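PDB 2Z1Q: acyl-CoA dehydrogenase from Thermus thermophilus, which probably catalyses the FAD-dependent oxidation of saturated acyl-CoA thioesters to 2,3-dehydroacyl-CoA, handing the electrons to an acceptor. Local coordinates for residues B[355-360]-B[485-490]; B[311-316]-B[363-368]; B[448-453]-B[512-517]. All blocks are in the same frame, centred on the assembly; numbering follows the deposited sequence.

Interaction 1. Residues B[355-360]-B[485-490]; sequences KVLGSE and ILIDAY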
# COMPACT_ATOMS: atom_id res chain seq x y z
N LYS B 355 4.28 4.73 -16.84
CA LYS B 355 2.95 4.76 -16.24
C LYS B 355 2.93 3.80 -15.03
O LYS B 355 2.46 4.14 -13.95
CB LYS B 355 1.89 4.38 -17.29
CG LYS B 355 0.64 3.68 -16.74
CD LYS B 355 -0.18 4.58 -15.87
CE LYS B 355 -0.77 3.85 -14.65
NZ LYS B 355 -1.73 2.76 -14.97
N VAL B 356 3.49 2.61 -15.22
CA VAL B 356 3.57 1.60 -14.17
C VAL B 356 4.59 2.01 -13.12
O VAL B 356 4.33 1.90 -11.92
CB VAL B 356 4.00 0.24 -14.74
CG1 VAL B 356 4.05 -0.80 -13.62
CG2 VAL B 356 3.05 -0.18 -15.84
N LEU B 357 5.74 2.50 -13.58
CA LEU B 357 6.82 2.92 -12.68
C LEU B 357 6.38 4.08 -11.79
O LEU B 357 6.58 4.06 -10.58
CB LEU B 357 8.01 3.38 -13.50
CG LEU B 357 9.44 3.17 -13.01
CD1 LEU B 357 10.25 4.33 -13.57
CD2 LEU B 357 9.57 3.12 -11.50
N GLY B 358 5.78 5.09 -12.41
CA GLY B 358 5.36 6.25 -11.66
C GLY B 358 4.36 5.93 -10.57
O GLY B 358 4.59 6.21 -9.40
N SER B 359 3.25 5.33 -10.96
CA SER B 359 2.23 5.00 -9.99
C SER B 359 2.76 4.12 -8.86
O SER B 359 2.42 4.35 -7.70
CB SER B 359 1.03 4.33 -10.68
OG SER B 359 1.43 3.30 -11.57
N GLU B 360 3.63 3.15 -9.16
CA GLU B 360 4.15 2.27 -8.11
C GLU B 360 5.15 2.97 -7.20
O GLU B 360 5.25 2.64 -6.02
CB GLU B 360 4.73 1.00 -8.71
CG GLU B 360 3.60 0.17 -9.35
CD GLU B 360 4.02 -1.21 -9.82
OE1 GLU B 360 3.15 -1.91 -10.35
OE2 GLU B 360 5.21 -1.60 -9.65
N ILE B 485 11.41 -6.45 -15.61
CA ILE B 485 12.84 -6.34 -15.89
C ILE B 485 13.04 -5.16 -16.85
O ILE B 485 13.93 -4.33 -16.64
CB ILE B 485 13.38 -7.64 -16.49
CG1 ILE B 485 13.10 -8.78 -15.51
CG2 ILE B 485 14.88 -7.53 -16.75
CD1 ILE B 485 13.54 -10.13 -15.97
N LEU B 486 12.19 -5.07 -17.87
CA LEU B 486 12.26 -3.99 -18.85
C LEU B 486 12.05 -2.64 -18.16
O LEU B 486 12.73 -1.66 -18.49
CB LEU B 486 11.20 -4.19 -19.95
CG LEU B 486 11.43 -5.41 -20.84
CD1 LEU B 486 10.21 -5.65 -21.74
CD2 LEU B 486 12.68 -5.20 -21.68
N ILE B 487 11.15 -2.61 -17.18
CA ILE B 487 10.87 -1.38 -16.42
C ILE B 487 12.09 -0.93 -15.62
O ILE B 487 12.45 0.24 -15.65
CB ILE B 487 9.70 -1.58 -15.42
CG1 ILE B 487 8.41 -1.80 -16.20
CG2 ILE B 487 9.63 -0.39 -14.43
CD1 ILE B 487 7.22 -2.22 -15.37
N ASP B 488 12.71 -1.86 -14.89
CA ASP B 488 13.88 -1.51 -14.08
C ASP B 488 15.08 -1.19 -14.94
O ASP B 488 15.96 -0.43 -14.54
CB ASP B 488 14.24 -2.65 -13.13
CG ASP B 488 13.44 -2.61 -11.85
OD1 ASP B 488 13.26 -3.68 -11.23
OD2 ASP B 488 12.99 -1.52 -11.46
N ALA B 489 15.13 -1.79 -16.12
CA ALA B 489 16.23 -1.57 -17.03
C ALA B 489 16.13 -0.13 -17.52
O ALA B 489 17.05 0.66 -17.31
CB ALA B 489 16.15 -2.55 -18.21
N TYR B 490 15.00 0.21 -18.14
CA TYR B 490 14.79 1.56 -18.65
C TYR B 490 14.98 2.59 -17.55
O TYR B 490 15.68 3.58 -17.74
CB TYR B 490 13.39 1.66 -19.25
CG TYR B 490 13.12 2.96 -19.97
CD1 TYR B 490 12.30 3.93 -19.40
CD2 TYR B 490 13.67 3.22 -21.23
CE1 TYR B 490 12.04 5.12 -20.05
CE2 TYR B 490 13.41 4.41 -21.90
CZ TYR B 490 12.59 5.36 -21.29
OH TYR B 490 12.32 6.55 -21.91
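Ile487, on helix 476-502, reaches across to Val356 and Leu357 of helix 348-372 and is the one side chain of 485-490 that touches 355-360. From CB, which points at the facing helix, the chain forks into two apolar arms. CG2 stands anti to the backbone N and turns toward Leu357, where it lies 3.8 Å from Leu357 CG, the branch carbon. Leu357 and Ile487 run past one another head to tail, and the methyl meets the leucine at its fork. The other arm begins at CG1, which is set beside the backbone N (chi1 -67°), and runs on extended to CD1. That terminal methyl ends beside Val356, 3.9 Å from Val356 CG1 and 4.1 Å from Val356 CB. Here isoleucine and valine cross at about a right angle, and the tip of Ile487 abuts one branch of Val356. Ile487 thus straddles two consecutive residues of the opposite helix with a different arm on each.

The backbones come near at this point, with Leu357 CA and Ile487 CA 7.0 Å apart. All three side chains are buried, and the contact between them is purely apolar. Leu357 also packs on Ala316 and Ala319 of helix 300-331, while Val356 is covered by Asn401, Asn404 and Arg405 of helix 401-407. On the far side of the turn from this contact, Ser359 OG donates a 2.7 Å hydrogen bond to Lys355 O, in the carbonyl plane.

Apolar packing of this kind between long helices is characteristic of the all-helical C-terminal part of acyl-CoA dehydrogenases; here it joins helix 348-372 to helix 476-502, which belongs to a second sequence region of the same C-terminal family.

Interaction 2. Residues B[311-316]-B[363-368]; sequences SRIYAA and DYVVDE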
# COMPACT_ATOMS: atom_id res chain seq x y z
N SER B 311 15.40 8.03 -3.91
CA SER B 311 15.94 7.22 -4.97
C SER B 311 14.88 6.81 -6.00
O SER B 311 15.08 7.00 -7.20
CB SER B 311 16.63 5.98 -4.40
OG SER B 311 17.13 5.16 -5.44
N ARG B 312 13.75 6.26 -5.54
CA ARG B 312 12.73 5.85 -6.50
C ARG B 312 12.16 7.03 -7.28
O ARG B 312 11.89 6.93 -8.47
CB ARG B 312 11.63 5.06 -5.79
CG ARG B 312 12.18 3.89 -4.98
CD ARG B 312 11.13 2.85 -4.71
NE ARG B 312 11.49 1.96 -3.61
CZ ARG B 312 10.78 0.90 -3.24
NH1 ARG B 312 11.18 0.15 -2.23
NH2 ARG B 312 9.67 0.59 -3.91
N ILE B 313 11.99 8.16 -6.62
CA ILE B 313 11.49 9.34 -7.31
C ILE B 313 12.47 9.76 -8.42
O ILE B 313 12.05 10.09 -9.53
CB ILE B 313 11.28 10.50 -6.33
CG1 ILE B 313 10.16 10.15 -5.34
CG2 ILE B 313 10.97 11.77 -7.08
CD1 ILE B 313 10.09 11.11 -4.17
N TYR B 314 13.77 9.75 -8.12
CA TYR B 314 14.76 10.13 -9.11
C TYR B 314 14.70 9.22 -10.34
O TYR B 314 14.72 9.69 -11.48
CB TYR B 314 16.17 10.08 -8.50
CG TYR B 314 17.27 10.30 -9.51
CD1 TYR B 314 17.51 11.56 -10.04
CD2 TYR B 314 18.05 9.23 -9.97
CE1 TYR B 314 18.50 11.76 -11.00
CE2 TYR B 314 19.03 9.42 -10.93
CZ TYR B 314 19.25 10.69 -11.44
OH TYR B 314 20.20 10.93 -12.40
N ALA B 315 14.62 7.92 -10.10
CA ALA B 315 14.53 6.97 -11.20
C ALA B 315 13.30 7.24 -12.07
O ALA B 315 13.42 7.38 -13.28
CB ALA B 315 14.50 5.53 -10.66
N ALA B 316 12.12 7.33 -11.45
CA ALA B 316 10.89 7.57 -12.22
C ALA B 316 10.96 8.90 -12.97
O ALA B 316 10.59 8.98 -14.14
CB ALA B 316 9.67 7.57 -11.29
N ASP B 363 2.99 5.15 -4.94
CA ASP B 363 2.34 4.25 -3.98
C ASP B 363 3.27 4.05 -2.79
O ASP B 363 2.88 4.26 -1.63
CB ASP B 363 2.04 2.91 -4.68
CG ASP B 363 1.35 1.90 -3.78
OD1 ASP B 363 0.10 1.80 -3.81
OD2 ASP B 363 2.06 1.19 -3.04
N TYR B 364 4.51 3.66 -3.08
CA TYR B 364 5.51 3.46 -2.05
C TYR B 364 5.78 4.72 -1.24
O TYR B 364 5.81 4.68 -0.01
CB TYR B 364 6.83 2.98 -2.65
CG TYR B 364 7.94 2.90 -1.64
CD1 TYR B 364 8.05 1.80 -0.79
CD2 TYR B 364 8.87 3.93 -1.51
CE1 TYR B 364 9.05 1.73 0.18
CE2 TYR B 364 9.89 3.87 -0.55
CZ TYR B 364 9.97 2.76 0.29
OH TYR B 364 10.97 2.69 1.23
N VAL B 365 5.97 5.85 -1.93
CA VAL B 365 6.26 7.12 -1.29
C VAL B 365 5.12 7.59 -0.36
O VAL B 365 5.36 7.99 0.78
CB VAL B 365 6.62 8.20 -2.36
CG1 VAL B 365 6.82 9.58 -1.73
CG2 VAL B 365 7.90 7.77 -3.09
N VAL B 366 3.87 7.55 -0.82
CA VAL B 366 2.81 7.98 0.09
C VAL B 366 2.65 7.01 1.26
O VAL B 366 2.31 7.41 2.36
CB VAL B 366 1.43 8.17 -0.62
CG1 VAL B 366 1.54 9.26 -1.66
CG2 VAL B 366 0.94 6.86 -1.24
N ASP B 367 2.95 5.73 1.04
CA ASP B 367 2.81 4.74 2.11
C ASP B 367 3.80 4.96 3.24
O ASP B 367 3.42 4.96 4.41
CB ASP B 367 2.96 3.33 1.52
CG ASP B 367 2.64 2.26 2.53
OD1 ASP B 367 1.62 2.38 3.23
OD2 ASP B 367 3.42 1.29 2.62
N GLU B 368 5.06 5.17 2.89
CA GLU B 368 6.10 5.41 3.88
C GLU B 368 5.89 6.81 4.43
O GLU B 368 6.29 7.10 5.55
CB GLU B 368 7.48 5.30 3.25
CG GLU B 368 7.85 3.88 2.83
CD GLU B 368 7.77 2.90 3.98
OE1 GLU B 368 7.83 3.32 5.15
OE2 GLU B 368 7.67 1.69 3.71
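Arg312 lays its guanidinium flat on the ring of Tyr364, and this cation-pi stack covers more surface than the neighbouring aliphatic pair. The planes are only 8° apart, and Arg312 CZ sits 3.7 Å from the ring centroid, over the centre of the face. Arg312 NH1 comes closest to the ring, 3.6 Å from Tyr364 CE1. Extended from CG to NE, the arginine side chain spans the gap between the helices, while Tyr364, its CG turned directly away from the main-chain nitrogen (chi1 174°), presents the ring to it. The opposite ring face is covered by Glu368 CG, one turn further along.

Among charged partners, Glu308 forms a salt bridge with Arg312 NE, which fixes the guanidinium in addition to the stack. Glu368 is paired with Lys305, and Asp367 reaches Arg392 and Arg395 of the second subunit.

Apolar packing lies to the buried side: Ile313 CG1 is 4.0 Å from Val365 CG2, the two side chains crossing at about a right angle; both also touch helix 252-288. An apolar inner layer flanked by a partly exposed cation-pi stack thus joins helices 300-331 and 348-372, antiparallel neighbours in the C-terminal helical bundle of the acyl-CoA dehydrogenase fold.

Interaction 3. Residues B[448-453]-B[512-517]; sequences HQVQNL and IYLAQA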
# COMPACT_ATOMS: atom_id res chain seq x y z
N HIS B 448 27.09 -1.61 -17.39
CA HIS B 448 27.16 -2.96 -17.92
C HIS B 448 26.02 -3.81 -17.35
O HIS B 448 25.38 -4.57 -18.06
CB HIS B 448 28.50 -3.61 -17.58
CG HIS B 448 28.61 -5.03 -18.04
ND1 HIS B 448 29.16 -6.02 -17.26
CD2 HIS B 448 28.24 -5.62 -19.20
CE1 HIS B 448 29.12 -7.17 -17.92
NE2 HIS B 448 28.56 -6.95 -19.10
N GLN B 449 25.79 -3.67 -16.05
CA GLN B 449 24.73 -4.43 -15.39
C GLN B 449 23.40 -4.06 -16.04
O GLN B 449 22.51 -4.90 -16.19
CB GLN B 449 24.72 -4.10 -13.89
CG GLN B 449 26.10 -4.25 -13.26
CD GLN B 449 26.13 -3.84 -11.80
OE1 GLN B 449 25.54 -2.84 -11.42
NE2 GLN B 449 26.82 -4.62 -10.98
N VAL B 450 23.28 -2.80 -16.44
CA VAL B 450 22.07 -2.33 -17.11
C VAL B 450 21.92 -3.08 -18.42
O VAL B 450 20.82 -3.50 -18.79
CB VAL B 450 22.15 -0.81 -17.36
CG1 VAL B 450 21.20 -0.41 -18.49
CG2 VAL B 450 21.79 -0.08 -16.08
N GLN B 451 23.03 -3.28 -19.12
CA GLN B 451 22.96 -4.00 -20.38
C GLN B 451 22.56 -5.44 -20.16
O GLN B 451 21.82 -6.01 -20.96
CB GLN B 451 24.30 -3.93 -21.12
CG GLN B 451 24.70 -2.52 -21.50
CD GLN B 451 23.63 -1.82 -22.34
OE1 GLN B 451 23.07 -0.80 -21.93
NE2 GLN B 451 23.36 -2.36 -23.52
N ASN B 452 23.07 -6.05 -19.09
CA ASN B 452 22.74 -7.44 -18.79
C ASN B 452 21.24 -7.61 -18.50
O ASN B 452 20.64 -8.61 -18.90
CB ASN B 452 23.59 -7.97 -17.63
CG ASN B 452 25.03 -8.33 -18.05
OD1 ASN B 452 25.87 -8.64 -17.20
ND2 ASN B 452 25.30 -8.31 -19.36
N LEU B 453 20.63 -6.63 -17.82
CA LEU B 453 19.20 -6.69 -17.53
C LEU B 453 18.47 -6.80 -18.86
O LEU B 453 17.58 -7.63 -19.01
CB LEU B 453 18.74 -5.42 -16.79
CG LEU B 453 19.26 -5.27 -15.36
CD1 LEU B 453 18.83 -3.94 -14.77
CD2 LEU B 453 18.75 -6.42 -14.53
N ILE B 512 21.59 3.23 -5.67
CA ILE B 512 20.62 2.64 -4.75
C ILE B 512 19.52 1.91 -5.53
O ILE B 512 19.10 0.82 -5.15
CB ILE B 512 20.01 3.76 -3.89
CG1 ILE B 512 21.02 4.19 -2.83
CG2 ILE B 512 18.68 3.31 -3.29
CD1 ILE B 512 20.58 5.39 -2.05
N TYR B 513 19.08 2.52 -6.62
CA TYR B 513 18.02 1.97 -7.45
C TYR B 513 18.52 0.76 -8.25
O TYR B 513 17.86 -0.28 -8.31
CB TYR B 513 17.49 3.05 -8.40
CG TYR B 513 16.31 2.60 -9.21
CD1 TYR B 513 15.02 2.75 -8.71
CD2 TYR B 513 16.48 1.94 -10.42
CE1 TYR B 513 13.93 2.24 -9.39
CE2 TYR B 513 15.39 1.41 -11.11
CZ TYR B 513 14.11 1.57 -10.57
OH TYR B 513 13.00 1.01 -11.15
N LEU B 514 19.70 0.92 -8.84
CA LEU B 514 20.33 -0.13 -9.64
C LEU B 514 20.51 -1.44 -8.86
O LEU B 514 20.08 -2.51 -9.31
CB LEU B 514 21.69 0.37 -10.14
CG LEU B 514 22.56 -0.66 -10.86
CD1 LEU B 514 21.78 -1.24 -12.02
CD2 LEU B 514 23.85 -0.02 -11.35
N ALA B 515 21.16 -1.37 -7.69
CA ALA B 515 21.39 -2.56 -6.87
C ALA B 515 20.10 -3.33 -6.62
O ALA B 515 20.03 -4.54 -6.84
CB ALA B 515 22.02 -2.16 -5.53
N GLN B 516 19.08 -2.62 -6.14
CA GLN B 516 17.80 -3.25 -5.86
C GLN B 516 17.13 -3.82 -7.11
O GLN B 516 16.52 -4.89 -7.06
CB GLN B 516 16.89 -2.25 -5.18
CG GLN B 516 17.35 -1.91 -3.78
CD GLN B 516 16.52 -0.83 -3.13
OE1 GLN B 516 16.53 0.32 -3.56
NE2 GLN B 516 15.80 -1.20 -2.09
N ALA B 517 17.26 -3.12 -8.23
CA ALA B 517 16.68 -3.58 -9.49
C ALA B 517 17.30 -4.91 -9.91
O ALA B 517 16.62 -5.77 -10.47
CB ALA B 517 16.88 -2.53 -10.58
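Gln449 brings its amide oxygen over the end of Leu514, with Gln449 OE1 3.3 Å from Leu514 CD2 and 3.7 Å from Leu514 CG. The oxygen therefore rests against the leucine fork, a van der Waals contact between a polar atom and apolar carbons. Beyond CG the glutamine chain runs extended, and it crosses the leucine at about a right angle.

Leu514 is the side chain through which 512-517 meets the other helix. It swings CG to the side of its carbonyl carbon (chi1 173°) and projects toward 448-453, where its two methyls part company: CD2 goes to the glutamine, while CD1 lies 4.2 Å from Val450 CG2. The closest approach of CA atoms between the two segments is 8.0 Å, from Val450 CA to Leu514 CA.

Leu496 of helix 476-502 closes on Leu514 from a third helix, and Glu493 of the same helix touches Val450. Gln449 and Leu453 extend the packing along helix 505-528 to Leu518. Arg551, in a loop, also lies against Gln449. Away from the known FAD-binding residues, the arrangement is plain packing of helix 445-468 on helix 505-528, with helix 476-502 alongside both, in the helical C-terminal region of this acyl-CoA dehydrogenase.

Interaction 1 lies closest to the centre of the chain, about 11 Å from it, and its touching residues are all buried and wholly apolar. Interaction 2 shares helix 348-372 with it but is only partly buried and adds charge, near the second subunit. In interaction 3, about 23 Å from the centre, Leu514 and Val450 are buried, while Gln449, which brings the amide oxygen, is partly exposed. The three form a continuous body: Leu357 CD1 packs 3.6 Å from Ala316 CA, linking interactions 1 and 2, while Ala315 CB lies 3.4 Å from Tyr513 CD1, linking 2 and 3. Between interactions 1 and 3, Tyr513 OH and Asp488 OD2 make a probable, weak hydrogen bond.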